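Local structure of secretory pathway GDP dissociation inhibitor (2BCG) at residues 38-43 with 261-266; 101-106 with 442-447; 113-118 with 232-237; 307-312 with 368-373; 313-318 with 390-395. The protein binds GDP-loaded Rab GTPases such as Sec4, slows release of their nucleotide, and extracts Ypt7 from vacuolar membranes. All blocks are in the same frame, centred on the assembly; numbering follows the deposited sequence. Where two conformers were deposited one is given.

Contact 1 of 5, residues 38-43 with 261-266; sequences LHIDKQ and LDTPID
The side chains of Ile40 and Thr263 cross at about a right angle, Ile40 CG2 lying 3.8 Å from both Thr263 CB and CG2, and close to Thr263 O. With CG1 anti to the carbonyl carbon (chi1 -53°), CG2 of Ile40 falls opposite the backbone N and also reaches Ile265 CD1 at 3.9 Å; both isoleucines rest on Val280 of strand 276-282. Lys42 contributes mainly its base: CB lies 4.0 Å from Pro264 CA, while the extended chain runs off to a hydrogen bond from NZ to Thr297 and a cation-pi contact with Tyr298. Leu261 sets CD2 against Asp41 CB at 3.6 Å. The contact sits where the Rossmann-type parallel sheet ends, just past strand 37-40 and its edge neighbour 258-260, and two backbone bonds join the loops that follow these strands. Thr263 N donates to Asp41 O at 3.0 Å, and Asp262 N reaches Gln43 O at 2.8 Å from above the carbonyl plane. Replacing Thr263 by a glycine removes CB, CG2 and the hydroxyl that donates to Leu261 O (OG1 to O 2.7 Å), and would probably leave a gap beside Ile40 CG2 and free this turn to flex. Asp41 shapes its own loop through an Asx turn, OD2 accepting from Gln43 N, while its OD1 is held by Thr19. A water donates to both Lys42 O and Asp262 OD2.

Contact 2 of 5, residues 101-106 with 442-447; sequences LIHTDV and LVLKQR
The C-terminal end of helix 96-104, closed by a Schellman motif at Asp105, presents the carbonyls of Ile102, His103 and Thr104 to Gln446 and Arg447 of the C-terminal tail. Gln446, bent at its second torsion (59°), sends NE2 to Ile102 O at 3.1 Å, with that oxygen close to its amide plane. Arg447 N donates to His103 O at 2.8 Å. The Arg447 side chain is extended from CG to NE and brings NH1 to Thr104 O edge-on at 3.0 Å, in both the guanidinium and the carbonyl planes. Earlier in the tail, Leu444 CB lies over one face of the His103 imidazole, 3.9 Å from the ring centroid in a CH-pi contact, while His103 ND1 hydrogen-bonds to Asn99 O. Arg447 NH1 also bonds Tyr109, and NH2 forms a salt bridge with an acidic side chain of the partner protein chain. Three donors thus answer the carbonyls of the helix end, whose partial negative charge probably complements the guanidinium.

Contact 3 of 5, residues 113-118 with 232-237; sequences KQVSGS and SPYLYP
Ser232 OG works in both directions: it donates to Val115 O at 2.7 Å, from above the carbonyl plane, and accepts from Tyr234 N at 3.1 Å in an ST turn. A chi1 of 80° places the hydroxyl between its own backbone N and carbonyl carbon, within reach of both partners. An alanine here lacks that oxygen, and Val115 O and Tyr234 N, in buried residues, would probably each lose a mate, leaving the turn less firmly fixed. Farther along, the backbones pair antiparallel. Lys113 and Tyr236 form a hydrogen-bonded pair, Tyr236 N to Lys113 O measuring 2.9 Å, and Val115 N gives an almost straight bond (177°) to Tyr234 O at 2.9 Å. The CG2 methyl of Val115 lies across the bases of two tyrosines, touching Tyr234 CB at 3.8 Å and Tyr236 CB at 3.9 Å. Their hydroxyls bond elsewhere, to Gln331 and Asp85. Lys113-Gln114 and Tyr236-Pro237 belong to regions that interact with Ypt1. Strand 234-237 is the middle member of a three-stranded antiparallel sheet, between 91-92 and 112-114; Pro233 packs on helix 212-229, and beyond Gly117 the chain enters strand 118-122 of the large mixed sheet.

Contact 4 of 5, residues 307-312 with 368-373; sequences GQRVIR and TIIETD
Ile370 lays its CD1 methyl over the centre of the Arg309 guanidinium, 3.8 Å above the plane. A bend at the third torsion of Arg309 (chi3 -54°) folds the head back over this methyl, and Ile370 CG2 touches Arg309 NH2 at 3.8 Å. Ile311 meets Ile370 at about a right angle, its CG2 3.8 Å from Ile370 CG1; the same branch approaches Thr368 CG2 at 3.9 Å. These pairs lie at and just beyond the end of the seam between strands 303-317 and 362-369, antiparallel neighbours in the large mixed sheet, with 391-402 on the far side of 303-317. Ile311 and Thr368 share one face of that sheet, Val310 and Ile369 the other. In one of two conformers, Ile369 curls at its second torsion (-56°), placing CD1 beside Val310 CG2 and Gln308 CB, the latter 3.9 Å away; the second conformer makes the exact fit to Val310 doubtful. Ile370 N donates to Arg309 O at 2.9 Å. Nearby, a water accepts from Arg309 N and donates to Ile370 O.

Contact 5 of 5, residues 313-318 with 390-395; sequences AICILN and EEKFMG
Ile316 and Phe393 form the close-packed side of the contact: Ile316 CD1 meets the edge of the Phe393 ring near its plane, 3.6 Å from CE2. Phe393 CG lies opposite its carbonyl carbon (chi1 -56°), which also brings CD2 within 3.6 Å of Ile314 O. Helix 55-62 covers this face, with Tyr59 edge-to-face against the ring. On the other face Ala313 CB touches Met394 SD at 3.6 Å, the methionine folding back at its second and third torsions beside Phe383. Strands 313-317 and 391-395 run antiparallel at 169°, and Phe393 N donates to Ile314 O at 2.8 Å. The looser outer side begins past a classic beta bulge, where Glu390 and Glu391 both face Ile316: Glu390 N bonds Ile316 O at 2.8 Å, Glu391 N only weakly. Beyond it, one conformer of Glu390 leaves OE1 4.0 Å from CB of exposed Asn318. Lys63 forms a salt bridge with one conformer of Glu391 and a cation-pi contact with Phe393, and its charge probably links the polar margin to the apolar face.

How the contacts relate
Contacts 4 and 5 lie on successive parts of strand 303-317, pairing it with 362-369 and 391-402; their centres are 18 Å apart, and they touch through a probable hydrogen bond from Arg312 N to Gly395 O (2.8 Å). Contact 3, about 21 Å from contact 5 between centres, belongs to an antiparallel sheet and leads into the mixed sheet that contacts 4 and 5 build. Contact 1 lies at the end of the separate parallel sheet, its centre about 34 Å from that of contact 3. Contact 2 ties the C-terminal tail back to helix 96-104, its span enclosing contacts 3, 4 and 5 and crossing contact 1. Contact 3, and contact 1 through Leu261, include parts of the Ypt1-interacting regions.

Contact 1 of 5, residues 38-43 with 261-266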
# COMPACT_ATOMS: atom_id res chain seq x y z
N LEU A 38 7.12 -11.43 14.83
CA LEU A 38 8.31 -11.52 13.97
C LEU A 38 7.80 -11.71 12.56
O LEU A 38 7.04 -12.65 12.32
CB LEU A 38 9.19 -12.72 14.33
CG LEU A 38 10.40 -12.91 13.38
CD1 LEU A 38 11.31 -11.71 13.39
CD2 LEU A 38 11.17 -14.15 13.81
N HIS A 39 8.18 -10.81 11.64
CA HIS A 39 7.67 -10.80 10.26
C HIS A 39 8.84 -11.02 9.29
O HIS A 39 9.78 -10.21 9.26
CB HIS A 39 6.93 -9.49 9.96
CG HIS A 39 5.96 -9.59 8.83
ND1 HIS A 39 4.88 -8.73 8.68
CD2 HIS A 39 5.89 -10.46 7.80
CE1 HIS A 39 4.22 -9.06 7.59
NE2 HIS A 39 4.81 -10.10 7.03
N ILE A 40 8.82 -12.13 8.56
CA ILE A 40 9.93 -12.51 7.69
C ILE A 40 9.47 -12.60 6.26
O ILE A 40 8.34 -13.03 6.00
CB ILE A 40 10.50 -13.88 8.12
CG1 ILE A 40 10.84 -13.91 9.61
CG2 ILE A 40 11.71 -14.35 7.22
CD1 ILE A 40 11.14 -15.34 10.14
N ASP A 41 10.35 -12.18 5.33
CA ASP A 41 10.12 -12.43 3.90
C ASP A 41 11.39 -13.03 3.27
O ASP A 41 12.49 -12.57 3.53
CB ASP A 41 9.72 -11.12 3.19
CG ASP A 41 8.91 -11.35 1.90
OD1 ASP A 41 7.91 -10.61 1.68
OD2 ASP A 41 9.29 -12.24 1.10
N LYS A 42 11.19 -14.07 2.46
CA LYS A 42 12.28 -14.65 1.65
C LYS A 42 12.76 -13.68 0.56
O LYS A 42 13.89 -13.79 0.08
CB LYS A 42 11.86 -16.01 1.06
CG LYS A 42 10.60 -16.00 0.19
CD LYS A 42 9.96 -17.38 0.05
CE LYS A 42 8.54 -17.29 -0.49
NZ LYS A 42 7.73 -18.53 -0.25
N GLN A 43 11.87 -12.77 0.16
CA GLN A 43 12.16 -11.85 -0.93
C GLN A 43 12.90 -10.63 -0.38
O GLN A 43 12.84 -10.34 0.83
CB GLN A 43 10.87 -11.44 -1.67
CG GLN A 43 10.07 -12.62 -2.19
CD GLN A 43 9.07 -12.27 -3.26
OE1 GLN A 43 9.07 -12.90 -4.32
NE2 GLN A 43 8.22 -11.28 -3.01
N LEU A 261 14.05 -9.29 5.92
CA LEU A 261 13.87 -9.55 4.48
C LEU A 261 15.03 -10.41 3.95
O LEU A 261 16.03 -10.66 4.66
CB LEU A 261 13.81 -8.24 3.71
CG LEU A 261 12.65 -7.27 4.00
CD1 LEU A 261 12.92 -6.03 3.16
CD2 LEU A 261 11.27 -7.86 3.71
N ASP A 262 14.89 -10.86 2.69
CA ASP A 262 15.95 -11.68 2.05
C ASP A 262 16.39 -12.82 2.98
O ASP A 262 17.57 -13.16 3.06
CB ASP A 262 17.16 -10.80 1.69
CG ASP A 262 18.15 -11.47 0.72
OD1 ASP A 262 19.33 -11.04 0.73
OD2 ASP A 262 17.78 -12.37 -0.05
N THR A 263 15.40 -13.43 3.65
CA THR A 263 15.64 -14.43 4.66
C THR A 263 14.79 -15.66 4.33
O THR A 263 13.64 -15.76 4.74
CB THR A 263 15.34 -13.86 6.07
OG1 THR A 263 16.22 -12.77 6.34
CG2 THR A 263 15.52 -14.90 7.16
N PRO A 264 15.35 -16.58 3.52
CA PRO A 264 14.69 -17.85 3.24
C PRO A 264 14.27 -18.58 4.52
O PRO A 264 14.95 -18.50 5.53
CB PRO A 264 15.79 -18.66 2.54
CG PRO A 264 16.52 -17.60 1.78
CD PRO A 264 16.61 -16.44 2.76
N ILE A 265 13.16 -19.31 4.45
CA ILE A 265 12.83 -20.24 5.51
C ILE A 265 13.49 -21.57 5.19
O ILE A 265 13.01 -22.29 4.33
CB ILE A 265 11.28 -20.39 5.65
CG1 ILE A 265 10.61 -19.02 5.87
CG2 ILE A 265 10.92 -21.38 6.79
CD1 ILE A 265 11.17 -18.16 7.05
N ASP A 266 14.60 -21.87 5.87
CA ASP A 266 15.33 -23.12 5.66
C ASP A 266 14.47 -24.32 5.99
O ASP A 266 14.52 -25.33 5.28
CB ASP A 266 16.58 -23.16 6.53
CG ASP A 266 17.58 -22.06 6.22
OD1 ASP A 266 18.37 -21.76 7.14
OD2 ASP A 266 17.61 -21.55 5.08
O HOH W 1 15.85 -12.46 -1.94

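Contact 2 of 5, residues 101-106 with 442-447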
# COMPACT_ATOMS: atom_id res chain seq x y z
N LEU A 101 -7.39 1.91 7.61
CA LEU A 101 -6.41 2.97 7.44
C LEU A 101 -6.63 4.12 8.40
O LEU A 101 -5.66 4.62 8.98
CB LEU A 101 -6.43 3.49 6.00
CG LEU A 101 -5.81 2.57 4.93
CD1 LEU A 101 -6.32 3.01 3.56
CD2 LEU A 101 -4.26 2.62 4.99
N ILE A 102 -7.88 4.54 8.54
CA ILE A 102 -8.17 5.68 9.42
C ILE A 102 -7.99 5.34 10.89
O ILE A 102 -7.38 6.13 11.60
CB ILE A 102 -9.65 6.08 9.21
CG1 ILE A 102 -9.84 6.64 7.82
CG2 ILE A 102 -10.09 7.06 10.27
CD1 ILE A 102 -11.28 6.69 7.37
N HIS A 103 -8.44 4.17 11.31
CA HIS A 103 -8.33 3.79 12.73
C HIS A 103 -6.88 3.61 13.17
O HIS A 103 -6.53 3.90 14.31
CB HIS A 103 -9.15 2.53 13.03
CG HIS A 103 -10.61 2.80 13.24
ND1 HIS A 103 -11.50 2.92 12.20
CD2 HIS A 103 -11.32 3.01 14.38
CE1 HIS A 103 -12.71 3.20 12.69
NE2 HIS A 103 -12.62 3.26 14.01
N THR A 104 -6.02 3.13 12.26
CA THR A 104 -4.61 2.84 12.58
C THR A 104 -3.68 3.98 12.26
O THR A 104 -2.47 3.90 12.55
CB THR A 104 -4.09 1.63 11.78
OG1 THR A 104 -4.17 1.90 10.35
CG2 THR A 104 -4.83 0.31 12.16
N ASP A 105 -4.20 5.02 11.62
CA ASP A 105 -3.38 6.16 11.18
C ASP A 105 -2.29 5.76 10.16
O ASP A 105 -1.28 6.46 9.99
CB ASP A 105 -2.76 6.92 12.35
CG ASP A 105 -3.80 7.70 13.19
OD1 ASP A 105 -4.97 7.89 12.79
OD2 ASP A 105 -3.40 8.09 14.30
N VAL A 106 -2.52 4.66 9.46
CA VAL A 106 -1.60 4.30 8.34
C VAL A 106 -1.74 5.30 7.19
O VAL A 106 -0.86 5.43 6.33
CB VAL A 106 -1.74 2.82 7.96
CG1 VAL A 106 -1.01 2.50 6.66
CG2 VAL A 106 -1.19 1.99 9.11
N LEU A 442 -12.58 -8.86 14.79
CA LEU A 442 -11.80 -7.64 14.85
C LEU A 442 -12.63 -6.44 15.33
O LEU A 442 -13.70 -6.14 14.77
CB LEU A 442 -11.20 -7.35 13.47
CG LEU A 442 -10.40 -6.06 13.28
CD1 LEU A 442 -9.16 -6.04 14.15
CD2 LEU A 442 -10.05 -5.86 11.78
N VAL A 443 -12.11 -5.75 16.33
CA VAL A 443 -12.70 -4.47 16.72
C VAL A 443 -11.62 -3.43 16.61
O VAL A 443 -10.59 -3.51 17.29
CB VAL A 443 -13.34 -4.50 18.14
CG1 VAL A 443 -13.89 -3.14 18.49
CG2 VAL A 443 -14.46 -5.56 18.18
N LEU A 444 -11.83 -2.48 15.71
CA LEU A 444 -10.89 -1.39 15.54
C LEU A 444 -11.10 -0.36 16.64
O LEU A 444 -12.23 -0.01 16.98
CB LEU A 444 -11.06 -0.74 14.16
CG LEU A 444 -10.77 -1.63 12.94
CD1 LEU A 444 -11.32 -0.93 11.72
CD2 LEU A 444 -9.27 -1.92 12.77
N LYS A 445 -9.99 0.13 17.19
CA LYS A 445 -10.04 1.30 18.07
C LYS A 445 -9.27 2.42 17.38
O LYS A 445 -8.40 2.16 16.53
CB LYS A 445 -9.49 1.02 19.49
CG LYS A 445 -10.11 -0.18 20.23
CD LYS A 445 -9.44 -1.52 19.85
CE LYS A 445 -10.24 -2.74 20.34
NZ LYS A 445 -9.67 -4.01 19.77
N GLN A 446 -9.62 3.66 17.67
CA GLN A 446 -8.89 4.77 17.11
C GLN A 446 -7.52 4.85 17.79
O GLN A 446 -7.43 4.96 19.02
CB GLN A 446 -9.64 6.10 17.27
CG GLN A 446 -8.96 7.24 16.55
CD GLN A 446 -8.82 6.98 15.06
OE1 GLN A 446 -9.78 6.55 14.41
NE2 GLN A 446 -7.63 7.25 14.51
N ARG A 447 -6.46 4.76 16.98
CA ARG A 447 -5.08 4.86 17.48
C ARG A 447 -4.95 6.19 18.18
O ARG A 447 -5.41 7.22 17.65
CB ARG A 447 -4.08 4.77 16.32
CG ARG A 447 -2.60 4.94 16.72
CD ARG A 447 -1.70 4.56 15.55
NE ARG A 447 -0.33 5.01 15.77
CZ ARG A 447 0.57 5.15 14.79
NH1 ARG A 447 0.23 4.87 13.52
NH2 ARG A 447 1.81 5.56 15.07

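Contact 3 of 5, residues 113-118 with 232-237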
# COMPACT_ATOMS: atom_id res chain seq x y z
N LYS A 113 -5.30 9.46 -4.00
CA LYS A 113 -6.04 10.33 -4.92
C LYS A 113 -7.29 9.59 -5.41
O LYS A 113 -7.31 8.37 -5.49
CB LYS A 113 -5.24 10.72 -6.17
CG LYS A 113 -4.05 11.57 -5.98
CD LYS A 113 -3.72 12.23 -7.30
CE LYS A 113 -2.83 13.43 -7.03
NZ LYS A 113 -1.96 13.72 -8.20
N GLN A 114 -8.32 10.34 -5.77
CA GLN A 114 -9.50 9.74 -6.39
C GLN A 114 -9.19 9.20 -7.77
O GLN A 114 -8.46 9.82 -8.55
CB GLN A 114 -10.60 10.78 -6.55
CG GLN A 114 -11.15 11.27 -5.25
CD GLN A 114 -12.32 12.21 -5.47
OE1 GLN A 114 -12.20 13.44 -5.33
NE2 GLN A 114 -13.44 11.65 -5.87
N VAL A 115 -9.82 8.09 -8.11
CA VAL A 115 -9.80 7.61 -9.51
C VAL A 115 -10.89 8.41 -10.27
O VAL A 115 -11.98 8.64 -9.74
CB VAL A 115 -10.07 6.08 -9.50
CG1 VAL A 115 -10.32 5.54 -10.91
CG2 VAL A 115 -8.90 5.33 -8.80
N SER A 116 -10.58 8.84 -11.49
CA SER A 116 -11.48 9.79 -12.22
C SER A 116 -12.86 9.26 -12.57
O SER A 116 -13.85 10.03 -12.66
CB SER A 116 -10.81 10.30 -13.49
OG SER A 116 -9.50 10.73 -13.18
N GLY A 117 -12.96 7.97 -12.79
CA GLY A 117 -14.27 7.42 -13.16
C GLY A 117 -14.21 5.94 -13.39
O GLY A 117 -13.11 5.37 -13.43
N SER A 118 -15.39 5.33 -13.52
CA SER A 118 -15.55 3.91 -13.88
C SER A 118 -16.37 3.92 -15.17
O SER A 118 -17.40 4.61 -15.23
CB SER A 118 -16.27 3.12 -12.78
OG SER A 118 -16.53 1.78 -13.16
N SER A 232 -16.08 8.84 -8.74
CA SER A 232 -16.09 7.39 -8.86
C SER A 232 -16.12 6.82 -7.44
O SER A 232 -15.92 7.53 -6.46
CB SER A 232 -14.82 6.88 -9.58
OG SER A 232 -13.74 6.85 -8.64
N PRO A 233 -16.33 5.51 -7.35
CA PRO A 233 -16.27 4.95 -6.00
C PRO A 233 -14.86 4.68 -5.44
O PRO A 233 -14.74 4.15 -4.33
CB PRO A 233 -17.01 3.64 -6.17
CG PRO A 233 -16.71 3.24 -7.58
CD PRO A 233 -16.65 4.49 -8.36
N TYR A 234 -13.81 5.03 -6.19
CA TYR A 234 -12.46 4.51 -5.90
C TYR A 234 -11.42 5.52 -5.52
O TYR A 234 -11.37 6.63 -6.07
CB TYR A 234 -11.90 3.79 -7.12
CG TYR A 234 -12.76 2.69 -7.67
CD1 TYR A 234 -13.12 1.61 -6.87
CD2 TYR A 234 -13.12 2.66 -9.01
CE1 TYR A 234 -13.89 0.58 -7.36
CE2 TYR A 234 -13.90 1.63 -9.52
CZ TYR A 234 -14.27 0.57 -8.69
OH TYR A 234 -15.02 -0.47 -9.22
N LEU A 235 -10.51 5.05 -4.66
CA LEU A 235 -9.24 5.74 -4.38
C LEU A 235 -8.03 4.87 -4.84
O LEU A 235 -8.18 3.67 -5.00
CB LEU A 235 -9.12 6.00 -2.88
CG LEU A 235 -10.26 6.73 -2.15
CD1 LEU A 235 -9.99 6.82 -0.65
CD2 LEU A 235 -10.45 8.13 -2.77
N TYR A 236 -6.88 5.50 -5.00
CA TYR A 236 -5.66 4.79 -5.40
C TYR A 236 -4.47 5.47 -4.68
O TYR A 236 -4.41 6.69 -4.62
CB TYR A 236 -5.47 4.82 -6.92
CG TYR A 236 -4.27 4.01 -7.39
CD1 TYR A 236 -4.37 2.63 -7.58
CD2 TYR A 236 -3.02 4.62 -7.60
CE1 TYR A 236 -3.26 1.87 -7.95
CE2 TYR A 236 -1.92 3.87 -7.99
CZ TYR A 236 -2.04 2.51 -8.15
OH TYR A 236 -0.92 1.81 -8.54
N PRO A 237 -3.54 4.68 -4.13
CA PRO A 237 -2.39 5.29 -3.42
C PRO A 237 -1.33 5.90 -4.33
O PRO A 237 -0.90 5.29 -5.33
CB PRO A 237 -1.75 4.11 -2.68
CG PRO A 237 -2.12 2.91 -3.51
CD PRO A 237 -3.48 3.21 -4.12
O HOH W 2 -13.32 8.78 -5.67

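Contact 4 of 5, residues 307-312 with 368-373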
# COMPACT_ATOMS: atom_id res chain seq x y z
N GLY A 307 -9.20 -23.29 -8.82
CA GLY A 307 -9.58 -23.71 -10.17
C GLY A 307 -9.65 -22.56 -11.17
O GLY A 307 -10.14 -22.73 -12.30
N GLN A 308 -9.14 -21.40 -10.77
CA GLN A 308 -9.11 -20.22 -11.65
C GLN A 308 -7.70 -19.71 -11.87
O GLN A 308 -6.87 -19.71 -10.97
CB GLN A 308 -9.93 -19.10 -11.05
CG GLN A 308 -11.38 -19.42 -10.82
CD GLN A 308 -12.04 -18.38 -9.97
OE1 GLN A 308 -12.89 -17.64 -10.45
NE2 GLN A 308 -11.65 -18.31 -8.68
N ARG A 309 -7.43 -19.28 -13.09
CA ARG A 309 -6.17 -18.65 -13.41
C ARG A 309 -6.53 -17.26 -13.93
O ARG A 309 -7.47 -17.10 -14.71
CB ARG A 309 -5.44 -19.38 -14.54
CG ARG A 309 -4.82 -20.71 -14.15
CD ARG A 309 -3.86 -21.19 -15.24
NE ARG A 309 -4.46 -21.25 -16.57
CZ ARG A 309 -3.80 -21.07 -17.73
NH1 ARG A 309 -2.51 -20.76 -17.72
NH2 ARG A 309 -4.45 -21.18 -18.88
N VAL A 310 -5.75 -16.28 -13.50
CA VAL A 310 -5.99 -14.90 -13.90
C VAL A 310 -4.87 -14.44 -14.80
O VAL A 310 -3.70 -14.55 -14.44
CB VAL A 310 -6.05 -13.98 -12.66
CG1 VAL A 310 -6.44 -12.55 -13.05
CG2 VAL A 310 -7.04 -14.50 -11.63
N ILE A 311 -5.22 -13.90 -15.97
CA ILE A 311 -4.18 -13.30 -16.82
C ILE A 311 -4.14 -11.81 -16.49
O ILE A 311 -5.23 -11.17 -16.35
CB ILE A 311 -4.39 -13.54 -18.33
CG1 ILE A 311 -3.27 -12.91 -19.16
CG2 ILE A 311 -5.78 -13.11 -18.78
CD1 ILE A 311 -3.19 -13.41 -20.60
N ARG A 312 -2.92 -11.28 -16.34
CA ARG A 312 -2.73 -9.86 -16.06
C ARG A 312 -1.71 -9.32 -17.06
O ARG A 312 -0.57 -9.82 -17.15
CB ARG A 312 -2.28 -9.62 -14.62
CG ARG A 312 -3.34 -10.09 -13.60
CD ARG A 312 -2.90 -10.01 -12.18
NE ARG A 312 -4.00 -10.27 -11.23
CZ ARG A 312 -4.00 -11.22 -10.29
NH1 ARG A 312 -2.96 -12.02 -10.11
NH2 ARG A 312 -5.04 -11.33 -9.46
N THR A 368 -8.47 -10.73 -16.34
CA THR A 368 -9.70 -11.50 -16.32
C THR A 368 -9.33 -12.93 -15.94
O THR A 368 -8.15 -13.31 -15.99
CB THR A 368 -10.40 -11.47 -17.70
OG1 THR A 368 -11.75 -11.95 -17.58
CG2 THR A 368 -9.61 -12.30 -18.73
N ILE A 369 -10.34 -13.67 -15.51
CA ILE A 369 -10.20 -15.10 -15.32
C ILE A 369 -10.20 -15.76 -16.71
O ILE A 369 -11.08 -15.51 -17.55
CB ILE A 369 -11.42 -15.60 -14.51
CG1 ILE A 369 -11.39 -15.06 -13.07
CG2 ILE A 369 -11.54 -17.13 -14.56
CD1 ILE A 369 -10.14 -15.37 -12.30
N ILE A 370 -9.18 -16.55 -16.97
CA ILE A 370 -9.01 -17.23 -18.25
C ILE A 370 -10.14 -18.23 -18.44
O ILE A 370 -10.45 -19.02 -17.54
CB ILE A 370 -7.61 -17.90 -18.29
CG1 ILE A 370 -6.50 -16.86 -18.38
CG2 ILE A 370 -7.47 -18.88 -19.49
CD1 ILE A 370 -5.14 -17.42 -18.03
N GLU A 371 -10.76 -18.19 -19.62
CA GLU A 371 -11.80 -19.19 -19.97
C GLU A 371 -11.56 -19.87 -21.32
O GLU A 371 -12.39 -20.69 -21.75
CB GLU A 371 -13.21 -18.60 -19.90
CG GLU A 371 -13.47 -17.45 -20.88
CD GLU A 371 -14.86 -16.87 -20.73
OE1 GLU A 371 -15.68 -17.02 -21.68
OE2 GLU A 371 -15.13 -16.29 -19.65
N THR A 372 -10.47 -19.55 -21.99
CA THR A 372 -10.17 -20.21 -23.27
C THR A 372 -8.76 -20.80 -23.27
O THR A 372 -8.00 -20.70 -22.29
CB THR A 372 -10.28 -19.27 -24.50
OG1 THR A 372 -9.11 -18.46 -24.61
CG2 THR A 372 -11.55 -18.42 -24.44
N ASP A 373 -8.40 -21.38 -24.41
CA ASP A 373 -7.10 -22.01 -24.52
C ASP A 373 -6.05 -21.08 -25.08
O ASP A 373 -4.89 -21.46 -25.20
CB ASP A 373 -7.23 -23.29 -25.34
CG ASP A 373 -8.18 -24.30 -24.69
OD1 ASP A 373 -8.09 -24.53 -23.45
OD2 ASP A 373 -9.05 -24.85 -25.40
O HOH W 3 -9.29 -20.03 -15.20

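Contact 5 of 5, residues 313-318 with 390-395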
# COMPACT_ATOMS: atom_id res chain seq x y z
N ALA A 313 -2.18 -8.35 -17.85
CA ALA A 313 -1.35 -7.79 -18.91
C ALA A 313 -1.10 -6.35 -18.52
O ALA A 313 -2.00 -5.54 -18.54
CB ALA A 313 -2.08 -7.83 -20.26
N ILE A 314 0.15 -6.05 -18.20
CA ILE A 314 0.56 -4.72 -17.83
C ILE A 314 1.03 -4.01 -19.09
O ILE A 314 2.01 -4.42 -19.74
CB ILE A 314 1.70 -4.78 -16.78
CG1 ILE A 314 1.26 -5.54 -15.51
CG2 ILE A 314 2.26 -3.37 -16.48
CD1 ILE A 314 2.45 -5.93 -14.64
N CYS A 315 0.27 -2.98 -19.49
CA CYS A 315 0.57 -2.26 -20.73
C CYS A 315 1.07 -0.88 -20.42
O CYS A 315 0.52 -0.21 -19.54
CB CYS A 315 -0.69 -2.12 -21.56
SG CYS A 315 -1.39 -3.75 -21.99
N ILE A 316 2.11 -0.46 -21.14
CA ILE A 316 2.63 0.90 -21.03
C ILE A 316 2.20 1.66 -22.27
O ILE A 316 2.42 1.20 -23.38
CB ILE A 316 4.16 0.96 -20.91
CG1 ILE A 316 4.66 0.23 -19.66
CG2 ILE A 316 4.62 2.44 -20.94
CD1 ILE A 316 6.22 0.11 -19.60
N LEU A 317 1.53 2.78 -22.02
CA LEU A 317 1.11 3.67 -23.12
C LEU A 317 1.88 4.95 -22.97
O LEU A 317 2.32 5.30 -21.89
CB LEU A 317 -0.37 3.99 -23.05
CG LEU A 317 -1.34 2.85 -22.70
CD1 LEU A 317 -2.74 3.36 -22.59
CD2 LEU A 317 -1.30 1.74 -23.72
N ASN A 318 2.02 5.67 -24.09
CA ASN A 318 2.61 7.01 -24.01
C ASN A 318 1.56 8.10 -24.30
O ASN A 318 1.90 9.22 -24.73
CB ASN A 318 3.86 7.12 -24.88
CG ASN A 318 3.58 7.06 -26.32
OD1 ASN A 318 2.43 6.95 -26.75
ND2 ASN A 318 4.65 7.13 -27.14
N GLU A 390 2.97 0.70 -26.13
CA GLU A 390 4.43 0.73 -26.23
C GLU A 390 5.05 -0.60 -25.87
O GLU A 390 5.97 -1.07 -26.56
CB GLU A 390 5.00 1.84 -25.36
CG GLU A 390 6.49 2.01 -25.47
CD GLU A 390 6.94 3.39 -25.08
OE1 GLU A 390 6.26 4.01 -24.23
OE2 GLU A 390 7.96 3.87 -25.62
N GLU A 391 4.60 -1.16 -24.75
CA GLU A 391 5.11 -2.46 -24.28
C GLU A 391 4.03 -3.16 -23.50
O GLU A 391 3.18 -2.52 -22.86
CB GLU A 391 6.33 -2.22 -23.40
CG GLU A 391 7.18 -3.43 -23.09
CD GLU A 391 7.62 -4.15 -24.33
OE1 GLU A 391 8.76 -3.87 -24.77
OE2 GLU A 391 6.83 -4.96 -24.88
N LYS A 392 4.07 -4.48 -23.56
CA LYS A 392 3.17 -5.33 -22.79
C LYS A 392 4.03 -6.28 -21.94
O LYS A 392 5.02 -6.85 -22.46
CB LYS A 392 2.35 -6.22 -23.74
CG LYS A 392 1.34 -5.56 -24.61
CD LYS A 392 0.66 -6.61 -25.47
CE LYS A 392 -0.37 -5.97 -26.36
NZ LYS A 392 -0.79 -6.91 -27.45
N PHE A 393 3.62 -6.47 -20.69
CA PHE A 393 4.25 -7.46 -19.81
C PHE A 393 3.16 -8.40 -19.32
O PHE A 393 2.26 -7.98 -18.58
CB PHE A 393 4.94 -6.76 -18.64
CG PHE A 393 5.95 -5.72 -19.07
CD1 PHE A 393 7.31 -6.04 -19.20
CD2 PHE A 393 5.55 -4.41 -19.36
CE1 PHE A 393 8.26 -5.06 -19.62
CE2 PHE A 393 6.50 -3.45 -19.77
CZ PHE A 393 7.84 -3.79 -19.90
N MET A 394 3.22 -9.66 -19.75
CA MET A 394 2.11 -10.56 -19.56
C MET A 394 2.46 -11.60 -18.52
O MET A 394 3.53 -12.21 -18.58
CB MET A 394 1.80 -11.34 -20.84
CG MET A 394 1.82 -10.59 -22.17
SD MET A 394 0.32 -9.65 -22.20
CE MET A 394 -0.88 -10.92 -22.53
N GLY A 395 1.52 -11.82 -17.61
CA GLY A 395 1.70 -12.82 -16.55
C GLY A 395 0.39 -13.54 -16.33
O GLY A 395 -0.71 -13.00 -16.59